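Long-range contacts in group 1 truncated hemoglobin GlbN (Synechocystis sp., PDB 1S69), which binds one heme per subunit and forms a very stable complex with oxygen, which it releases slowly: residues Ala17-Tyr22 against Lys42-Gln47; Asp29-Phe34 against Gly81-Ala86. All coordinates share one frame; numbering follows the deposited sequence.

How the interactions relate
Both contacts touch the one heme of this truncated globin, from different directions. Interaction 1 lies over the distal side, where helices 10-26 and 40-54 cross and present Tyr-22 and Gln-43 to the cyanide on the iron. Interaction 2 closes the pocket at a porphyrin edge, joining the loop that follows helix 10-26 to the start of helix 81-98. Their centres lie about 16 Å apart and their nearest atoms about 6 Å, with no direct touch, so the heme links them. Along the chain the segments alternate, 17-22, 29-34, 42-47, 81-86. Ile-31 of interaction 2 stays about 8 Å from the cyanide, measured from its side chain, and meets a heme vinyl instead.

Interaction 1: residues Ala17-Tyr22 against Lys42-Gln47. With HEM (protoporphyrin IX containing Fe), chain D; CYN (cyanide ion), chain C.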
loop_
_atom_site.group_PDB
_atom_site.type_symbol
_atom_site.label_atom_id
_atom_site.label_comp_id
_atom_site.label_asym_id
_atom_site.label_seq_id
_atom_site.Cartn_x
_atom_site.Cartn_y
_atom_site.Cartn_z
ATOM N N ALA A 17 -0.260 -8.718 -6.386
ATOM C CA ALA A 17 0.469 -7.469 -6.129
ATOM C C ALA A 17 0.807 -7.301 -4.653
ATOM O O ALA A 17 1.896 -6.915 -4.313
ATOM C CB ALA A 17 -0.330 -6.272 -6.612
ATOM N N VAL A 18 -0.154 -7.520 -3.785
ATOM C CA VAL A 18 0.055 -7.353 -2.350
ATOM C C VAL A 18 1.123 -8.332 -1.805
ATOM O O VAL A 18 1.982 -7.975 -1.003
ATOM C CB VAL A 18 -1.286 -7.456 -1.556
ATOM C CG1 VAL A 18 -1.032 -7.550 -0.034
ATOM C CG2 VAL A 18 -2.150 -6.154 -1.800
ATOM N N ASP A 19 1.066 -9.563 -2.268
ATOM C CA ASP A 19 2.018 -10.567 -1.813
ATOM C C ASP A 19 3.434 -10.199 -2.196
ATOM O O ASP A 19 4.364 -10.228 -1.358
ATOM C CB ASP A 19 1.708 -11.926 -2.416
ATOM C CG ASP A 19 0.533 -12.586 -1.773
ATOM O OD1 ASP A 19 -0.013 -12.170 -0.733
ATOM O OD2 ASP A 19 0.064 -13.618 -2.281
ATOM N N LYS A 20 3.568 -9.834 -3.459
ATOM C CA LYS A 20 4.815 -9.425 -4.036
ATOM C C LYS A 20 5.336 -8.126 -3.435
ATOM O O LYS A 20 6.539 -7.952 -3.214
ATOM C CB LYS A 20 4.642 -9.219 -5.569
ATOM C CG LYS A 20 4.593 -10.473 -6.513
ATOM C CD LYS A 20 5.498 -11.564 -6.023
ATOM C CE LYS A 20 6.251 -12.315 -7.186
ATOM N NZ LYS A 20 6.941 -13.561 -6.617
ATOM N N PHE A 21 4.425 -7.204 -3.177
ATOM C CA PHE A 21 4.781 -5.915 -2.568
ATOM C C PHE A 21 5.454 -6.146 -1.180
ATOM O O PHE A 21 6.493 -5.572 -0.913
ATOM C CB PHE A 21 3.515 -5.024 -2.515
ATOM C CG PHE A 21 3.615 -3.852 -1.586
ATOM C CD1 PHE A 21 4.490 -2.772 -1.862
ATOM C CD2 PHE A 21 2.823 -3.815 -0.437
ATOM C CE1 PHE A 21 4.555 -1.658 -0.997
ATOM C CE2 PHE A 21 2.918 -2.742 0.445
ATOM C CZ PHE A 21 3.764 -1.666 0.172
ATOM N N TYR A 22 4.858 -6.978 -0.316
ATOM C CA TYR A 22 5.419 -7.250 0.982
ATOM C C TYR A 22 6.714 -8.017 0.913
ATOM O O TYR A 22 7.624 -7.775 1.718
ATOM C CB TYR A 22 4.406 -7.871 1.932
ATOM C CG TYR A 22 3.422 -6.802 2.423
ATOM C CD1 TYR A 22 3.900 -5.660 3.126
ATOM C CD2 TYR A 22 2.035 -6.859 2.082
ATOM C CE1 TYR A 22 3.033 -4.636 3.527
ATOM C CE2 TYR A 22 1.157 -5.829 2.489
ATOM C CZ TYR A 22 1.679 -4.716 3.193
ATOM O OH TYR A 22 0.867 -3.682 3.600
ATOM N N LYS A 42 -2.149 -11.290 8.484
ATOM C CA LYS A 42 -3.185 -10.317 8.718
ATOM C C LYS A 42 -2.968 -9.028 7.900
ATOM O O LYS A 42 -3.925 -8.445 7.397
ATOM C CB LYS A 42 -3.243 -9.976 10.172
ATOM C CG LYS A 42 -3.880 -11.035 11.007
ATOM C CD LYS A 42 -4.011 -10.551 12.447
ATOM C CE LYS A 42 -4.660 -11.623 13.348
ATOM N NZ LYS A 42 -4.690 -12.978 12.685
ATOM N N GLN A 43 -1.722 -8.602 7.793
ATOM C CA GLN A 43 -1.355 -7.390 7.040
ATOM C C GLN A 43 -1.671 -7.539 5.547
ATOM O O GLN A 43 -2.277 -6.661 4.948
ATOM C CB GLN A 43 0.133 -7.080 7.242
ATOM C CG GLN A 43 0.640 -5.794 6.568
ATOM C CD GLN A 43 -0.102 -4.516 7.030
ATOM O OE1 GLN A 43 -0.507 -4.417 8.180
ATOM N NE2 GLN A 43 -0.278 -3.551 6.120
ATOM N N ARG A 44 -1.226 -8.645 4.951
ATOM C CA ARG A 44 -1.604 -9.018 3.584
ATOM C C ARG A 44 -3.132 -8.963 3.335
ATOM O O ARG A 44 -3.563 -8.368 2.357
ATOM C CB ARG A 44 -1.014 -10.356 3.178
ATOM C CG ARG A 44 0.440 -10.250 2.787
ATOM C CD ARG A 44 1.030 -11.567 2.165
ATOM N NE ARG A 44 1.194 -12.589 3.184
ATOM C CZ ARG A 44 2.310 -12.802 3.922
ATOM N NH1 ARG A 44 3.454 -12.158 3.708
ATOM N NH2 ARG A 44 2.288 -13.689 4.870
ATOM N N ALA A 45 -3.928 -9.587 4.206
ATOM C CA ALA A 45 -5.381 -9.602 4.051
ATOM C C ALA A 45 -5.939 -8.183 4.171
ATOM O O ALA A 45 -6.797 -7.773 3.358
ATOM C CB ALA A 45 -6.049 -10.490 5.098
ATOM N N HIS A 46 -5.462 -7.416 5.155
ATOM C CA HIS A 46 -5.892 -6.003 5.238
ATOM C C HIS A 46 -5.557 -5.172 3.995
ATOM O O HIS A 46 -6.379 -4.412 3.532
ATOM C CB HIS A 46 -5.204 -5.295 6.369
ATOM C CG HIS A 46 -5.681 -5.684 7.726
ATOM N ND1 HIS A 46 -7.049 -5.661 8.082
ATOM C CD2 HIS A 46 -4.963 -6.057 8.838
ATOM C CE1 HIS A 46 -7.162 -5.995 9.360
ATOM N NE2 HIS A 46 -5.911 -6.260 9.831
ATOM N N GLN A 47 -4.325 -5.284 3.498
ATOM C CA GLN A 47 -3.896 -4.492 2.321
ATOM C C GLN A 47 -4.684 -4.911 1.041
ATOM O O GLN A 47 -5.051 -4.053 0.217
ATOM C CB GLN A 47 -2.394 -4.603 2.052
ATOM C CG GLN A 47 -1.856 -3.529 1.058
ATOM C CD GLN A 47 -1.910 -2.108 1.632
ATOM O OE1 GLN A 47 -0.948 -1.663 2.272
ATOM N NE2 GLN A 47 -2.985 -1.396 1.385
HETATM C CHA HEM D . -0.858 -1.073 8.576
HETATM C CHB HEM D . -2.237 0.745 4.253
HETATM C CHC HEM D . 1.739 3.521 4.203
HETATM C CHD HEM D . 3.596 0.578 7.615
HETATM C C1A HEM D . -1.601 -0.761 7.429
HETATM C C2A HEM D . -2.916 -1.284 7.111
HETATM C C3A HEM D . -3.278 -0.821 5.920
HETATM C C4A HEM D . -2.229 0.020 5.425
HETATM C CMA HEM D . -4.603 -1.163 5.179
HETATM C CAA HEM D . -3.679 -2.258 8.043
HETATM C CBA HEM D . -4.735 -1.370 8.727
HETATM C CGA HEM D . -5.810 -2.073 9.547
HETATM O O1A HEM D . -5.416 -2.423 10.652
HETATM O O2A HEM D . -7.029 -2.249 9.148
HETATM C C1B HEM D . -1.287 1.685 3.915
HETATM C C2B HEM D . -1.372 2.487 2.744
HETATM C C3B HEM D . -0.280 3.303 2.722
HETATM C C4B HEM D . 0.521 2.961 3.885
HETATM C CMB HEM D . -2.570 2.419 1.733
HETATM C CAB HEM D . 0.228 4.368 1.666
HETATM C CBB HEM D . 0.247 4.196 0.306
HETATM C C1C HEM D . 2.604 2.947 5.143
HETATM C C2C HEM D . 3.982 3.332 5.329
HETATM C C3C HEM D . 4.480 2.474 6.248
HETATM C C4C HEM D . 3.455 1.551 6.661
HETATM C CMC HEM D . 4.640 4.536 4.551
HETATM C CAC HEM D . 5.888 2.340 6.858
HETATM C CBC HEM D . 6.935 2.310 6.046
HETATM C C1D HEM D . 2.580 -0.116 8.197
HETATM C C2D HEM D . 2.719 -0.968 9.329
HETATM C C3D HEM D . 1.330 -1.433 9.616
HETATM C C4D HEM D . 0.477 -0.834 8.662
HETATM C CMD HEM D . 3.985 -1.342 10.102
HETATM C CAD HEM D . 0.873 -2.386 10.702
HETATM C CBD HEM D . 0.764 -1.409 11.875
HETATM C CGD HEM D . 0.797 -2.168 13.164
HETATM O O1D HEM D . -0.252 -2.635 13.582
HETATM O O2D HEM D . 1.856 -2.304 13.788
HETATM N NA HEM D . -1.215 -0.005 6.356
HETATM N NB HEM D . -0.100 1.969 4.602
HETATM N NC HEM D . 2.334 1.876 5.968
HETATM N ND HEM D . 1.234 -0.029 7.838
HETATM FE FE HEM D . 0.566 0.938 6.211
HETATM C C CYN C . 1.224 -0.577 4.992
HETATM N N CYN C . 1.584 -1.426 4.388
HETATM O O HOH W 1 4.228 -11.266 0.864
#
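Gln-43 reaches Tyr-22 where the B and E helices of the 2-on-2 truncated globin fold cross over the distal face of the heme; the axes of segments 17-22 and 42-47 approach to 9.6 Å at 133° between their directions. With CG anti to the backbone N (chi1 -177°) and a bend at chi2, the Gln-43 chain drops toward the porphyrin. Its NE2 gives a nearly straight hydrogen bond of 2.8 Å to Tyr-22 OH, which lies close to the amide plane; the tyrosine ring stands almost perpendicular to that plane. The same hydroxyl donates to the cyanide N over a very short 2.5 Å, so Gln-43, itself lining the cyanide pocket, probably helps hold the hydroxyl in place for that bond. Phe-21 CD2 lies over the centre of one face of the Tyr-22 ring. With a phenylalanine in place of Tyr-22, the cyanide nitrogen would probably lose this donor and the Gln-43 amide its acceptor. Arg-44 packs its aliphatic part across the outer end of the contact: CG lies 3.8 Å from Tyr-22 CD2, and CD touches the carboxylate of Asp-19. The charged ends stay beyond salt-bridge range, and Asp-19 OD1 forms its salt bridge with Lys-48; a water links the backbone O of Asp-19 to Arg-44 NH1. His-46, the distal ligand of the heme iron in the hexacoordinate form, stands away from it in this cyanide complex: its NE2 is 10.3 Å from FE, and propionate O2A sits over one face of its imidazole. Gln-47 completes the cyanide pocket together with Phe-35. Its aliphatic start fills the angle between the helices: CB meets Val-18 CG1 at 3.9 Å and lies in plane at the edge of the Tyr-22 ring, 3.8 Å from CE2.

Interaction 2: residues Asp29-Phe34 against Gly81-Ala86; sequences DRIKHF and GEHFDA. With HEM (protoporphyrin IX containing Fe), chain D.
Phe-34 drives its edge into the face of His-83, a T-shaped pair that fastens the loop after the B helix to the start of the G helix (81-98) in this truncated globin fold. The ring centroids are 4.7 Å apart and the planes meet at 67°, with Phe-34 CE2 over the middle of the imidazole. The main-chain N of Asn-80 hydrogen-bonds to His-83 ND1, which probably helps fix the ring's rotation. Apolar packing lies on the heme side. Ile-31 has CG1 between its backbone N and carbonyl carbon (chi1 58°), which leaves CG2 to face the helix: it touches His-83 CA at 3.8 Å, Ala-86 CB at 3.9 Å and the heme vinyl CBC at 3.6 Å. The charged group of Arg-30 packs differently, one face flat over the methyl of Ala-86, with CZ 3.6 Å from CB. Salt bridges to Asp-28 and to Glu-89 hold the guanidinium there and probably balance its charge. A polar link across the contact runs through a water, which donates to Arg-30 O at 3.0 Å and lies 3.2 Å from His-83 NE2.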
loop_
_atom_site.group_PDB
_atom_site.type_symbol
_atom_site.label_atom_id
_atom_site.label_comp_id
_atom_site.label_asym_id
_atom_site.label_seq_id
_atom_site.Cartn_x
_atom_site.Cartn_y
_atom_site.Cartn_z
ATOM N N ASP A 29 15.676 -2.266 3.113
ATOM C CA ASP A 29 16.334 -1.786 4.341
ATOM C C ASP A 29 15.843 -0.429 4.868
ATOM O O ASP A 29 16.007 -0.124 6.055
ATOM C CB ASP A 29 17.805 -1.695 4.073
ATOM C CG ASP A 29 18.471 -3.041 4.164
ATOM O OD1 ASP A 29 17.813 -4.124 4.420
ATOM O OD2 ASP A 29 19.692 -3.090 3.985
ATOM N N ARG A 30 15.221 0.358 4.003
ATOM C CA ARG A 30 14.653 1.660 4.448
ATOM C C ARG A 30 13.457 1.488 5.398
ATOM O O ARG A 30 13.186 2.342 6.253
ATOM C CB ARG A 30 14.231 2.429 3.244
ATOM C CG ARG A 30 15.409 2.746 2.307
ATOM C CD ARG A 30 14.965 3.423 1.019
ATOM N NE ARG A 30 14.089 2.529 0.223
ATOM C CZ ARG A 30 13.569 2.845 -0.951
ATOM N NH1 ARG A 30 13.791 4.033 -1.455
ATOM N NH2 ARG A 30 12.754 2.009 -1.573
ATOM N N ILE A 31 12.763 0.361 5.257
ATOM C CA ILE A 31 11.442 0.217 5.928
ATOM C C ILE A 31 11.102 -1.112 6.520
ATOM O O ILE A 31 10.112 -1.225 7.233
ATOM C CB ILE A 31 10.275 0.649 4.947
ATOM C CG1 ILE A 31 10.304 -0.181 3.661
ATOM C CG2 ILE A 31 10.324 2.198 4.705
ATOM C CD1 ILE A 31 9.066 0.017 2.715
ATOM N N LYS A 32 11.901 -2.144 6.261
ATOM C CA LYS A 32 11.458 -3.516 6.643
ATOM C C LYS A 32 11.237 -3.703 8.141
ATOM O O LYS A 32 10.387 -4.484 8.574
ATOM C CB LYS A 32 12.490 -4.540 6.177
ATOM C CG LYS A 32 13.869 -4.432 6.889
ATOM C CD LYS A 32 14.949 -5.138 6.031
ATOM C CE LYS A 32 16.245 -5.336 6.889
ATOM N NZ LYS A 32 17.320 -6.026 6.103
ATOM N N HIS A 33 11.999 -2.952 8.920
ATOM C CA HIS A 33 11.968 -3.015 10.378
ATOM C C HIS A 33 10.636 -2.510 10.945
ATOM O O HIS A 33 10.277 -2.902 12.082
ATOM C CB HIS A 33 13.172 -2.247 10.997
ATOM C CG HIS A 33 13.273 -0.828 10.516
ATOM N ND1 HIS A 33 13.736 -0.499 9.256
ATOM C CD2 HIS A 33 12.903 0.338 11.097
ATOM C CE1 HIS A 33 13.652 0.807 9.083
ATOM N NE2 HIS A 33 13.144 1.339 10.183
ATOM N N PHE A 34 9.887 -1.683 10.197
ATOM C CA PHE A 34 8.532 -1.272 10.642
ATOM C C PHE A 34 7.599 -2.490 10.815
ATOM O O PHE A 34 6.614 -2.450 11.554
ATOM C CB PHE A 34 7.911 -0.198 9.712
ATOM C CG PHE A 34 8.560 1.160 9.886
ATOM C CD1 PHE A 34 8.344 1.911 11.065
ATOM C CD2 PHE A 34 9.456 1.630 8.965
ATOM C CE1 PHE A 34 8.992 3.179 11.242
ATOM C CE2 PHE A 34 10.078 2.878 9.144
ATOM C CZ PHE A 34 9.857 3.624 10.277
ATOM N N GLY A 81 8.387 11.035 5.836
ATOM C CA GLY A 81 8.149 11.178 4.399
ATOM C C GLY A 81 9.014 10.271 3.548
ATOM O O GLY A 81 8.580 9.787 2.499
ATOM N N GLU A 82 10.227 9.990 4.020
ATOM C CA GLU A 82 11.140 9.111 3.290
ATOM C C GLU A 82 10.646 7.667 3.278
ATOM O O GLU A 82 10.741 7.002 2.262
ATOM C CB GLU A 82 12.527 9.099 3.925
ATOM C CG GLU A 82 12.973 10.474 4.336
ATOM C CD GLU A 82 13.339 11.351 3.166
ATOM O OE1 GLU A 82 12.423 12.008 2.516
ATOM O OE2 GLU A 82 14.575 11.385 2.930
ATOM N N HIS A 83 10.167 7.192 4.431
ATOM C CA HIS A 83 9.532 5.866 4.545
ATOM C C HIS A 83 8.302 5.812 3.674
ATOM O O HIS A 83 8.091 4.840 2.985
ATOM C CB HIS A 83 9.099 5.626 5.989
ATOM C CG HIS A 83 10.221 5.782 6.951
ATOM N ND1 HIS A 83 10.143 6.531 8.107
ATOM C CD2 HIS A 83 11.484 5.303 6.885
ATOM C CE1 HIS A 83 11.310 6.487 8.714
ATOM N NE2 HIS A 83 12.142 5.763 7.978
ATOM N N PHE A 84 7.448 6.836 3.759
ATOM C CA PHE A 84 6.271 6.937 2.872
ATOM C C PHE A 84 6.651 6.798 1.361
ATOM O O PHE A 84 6.020 6.046 0.579
ATOM C CB PHE A 84 5.555 8.261 3.150
ATOM C CG PHE A 84 4.217 8.374 2.425
ATOM C CD1 PHE A 84 3.036 7.948 3.049
ATOM C CD2 PHE A 84 4.162 8.857 1.114
ATOM C CE1 PHE A 84 1.821 8.013 2.388
ATOM C CE2 PHE A 84 2.922 8.942 0.407
ATOM C CZ PHE A 84 1.752 8.531 1.055
ATOM N N ASP A 85 7.659 7.552 0.939
ATOM C CA ASP A 85 8.078 7.484 -0.447
ATOM C C ASP A 85 8.654 6.096 -0.825
ATOM O O ASP A 85 8.446 5.652 -1.944
ATOM C CB ASP A 85 9.138 8.555 -0.701
ATOM C CG ASP A 85 8.579 9.933 -0.678
ATOM O OD1 ASP A 85 7.363 10.187 -0.872
ATOM O OD2 ASP A 85 9.303 10.870 -0.417
ATOM N N ALA A 86 9.375 5.439 0.108
ATOM C CA ALA A 86 9.847 4.050 -0.078
ATOM C C ALA A 86 8.682 3.050 -0.326
ATOM O O ALA A 86 8.777 2.165 -1.183
ATOM C CB ALA A 86 10.725 3.566 1.123
HETATM C CHA HEM D . -0.858 -1.073 8.576
HETATM C CHB HEM D . -2.237 0.745 4.253
HETATM C CHC HEM D . 1.739 3.521 4.203
HETATM C CHD HEM D . 3.596 0.578 7.615
HETATM C C1A HEM D . -1.601 -0.761 7.429
HETATM C C2A HEM D . -2.916 -1.284 7.111
HETATM C C3A HEM D . -3.278 -0.821 5.920
HETATM C C4A HEM D . -2.229 0.020 5.425
HETATM C CMA HEM D . -4.603 -1.163 5.179
HETATM C CAA HEM D . -3.679 -2.258 8.043
HETATM C CBA HEM D . -4.735 -1.370 8.727
HETATM C CGA HEM D . -5.810 -2.073 9.547
HETATM O O1A HEM D . -5.416 -2.423 10.652
HETATM O O2A HEM D . -7.029 -2.249 9.148
HETATM C C1B HEM D . -1.287 1.685 3.915
HETATM C C2B HEM D . -1.372 2.487 2.744
HETATM C C3B HEM D . -0.280 3.303 2.722
HETATM C C4B HEM D . 0.521 2.961 3.885
HETATM C CMB HEM D . -2.570 2.419 1.733
HETATM C CAB HEM D . 0.228 4.368 1.666
HETATM C CBB HEM D . 0.247 4.196 0.306
HETATM C C1C HEM D . 2.604 2.947 5.143
HETATM C C2C HEM D . 3.982 3.332 5.329
HETATM C C3C HEM D . 4.480 2.474 6.248
HETATM C C4C HEM D . 3.455 1.551 6.661
HETATM C CMC HEM D . 4.640 4.536 4.551
HETATM C CAC HEM D . 5.888 2.340 6.858
HETATM C CBC HEM D . 6.935 2.310 6.046
HETATM C C1D HEM D . 2.580 -0.116 8.197
HETATM C C2D HEM D . 2.719 -0.968 9.329
HETATM C C3D HEM D . 1.330 -1.433 9.616
HETATM C C4D HEM D . 0.477 -0.834 8.662
HETATM C CMD HEM D . 3.985 -1.342 10.102
HETATM C CAD HEM D . 0.873 -2.386 10.702
HETATM C CBD HEM D . 0.764 -1.409 11.875
HETATM C CGD HEM D . 0.797 -2.168 13.164
HETATM O O1D HEM D . -0.252 -2.635 13.582
HETATM O O2D HEM D . 1.856 -2.304 13.788
HETATM N NA HEM D . -1.215 -0.005 6.356
HETATM N NB HEM D . -0.100 1.969 4.602
HETATM N NC HEM D . 2.334 1.876 5.968
HETATM N ND HEM D . 1.234 -0.029 7.838
HETATM FE FE HEM D . 0.566 0.938 6.211
HETATM O O HOH W 2 14.797 4.035 8.115
#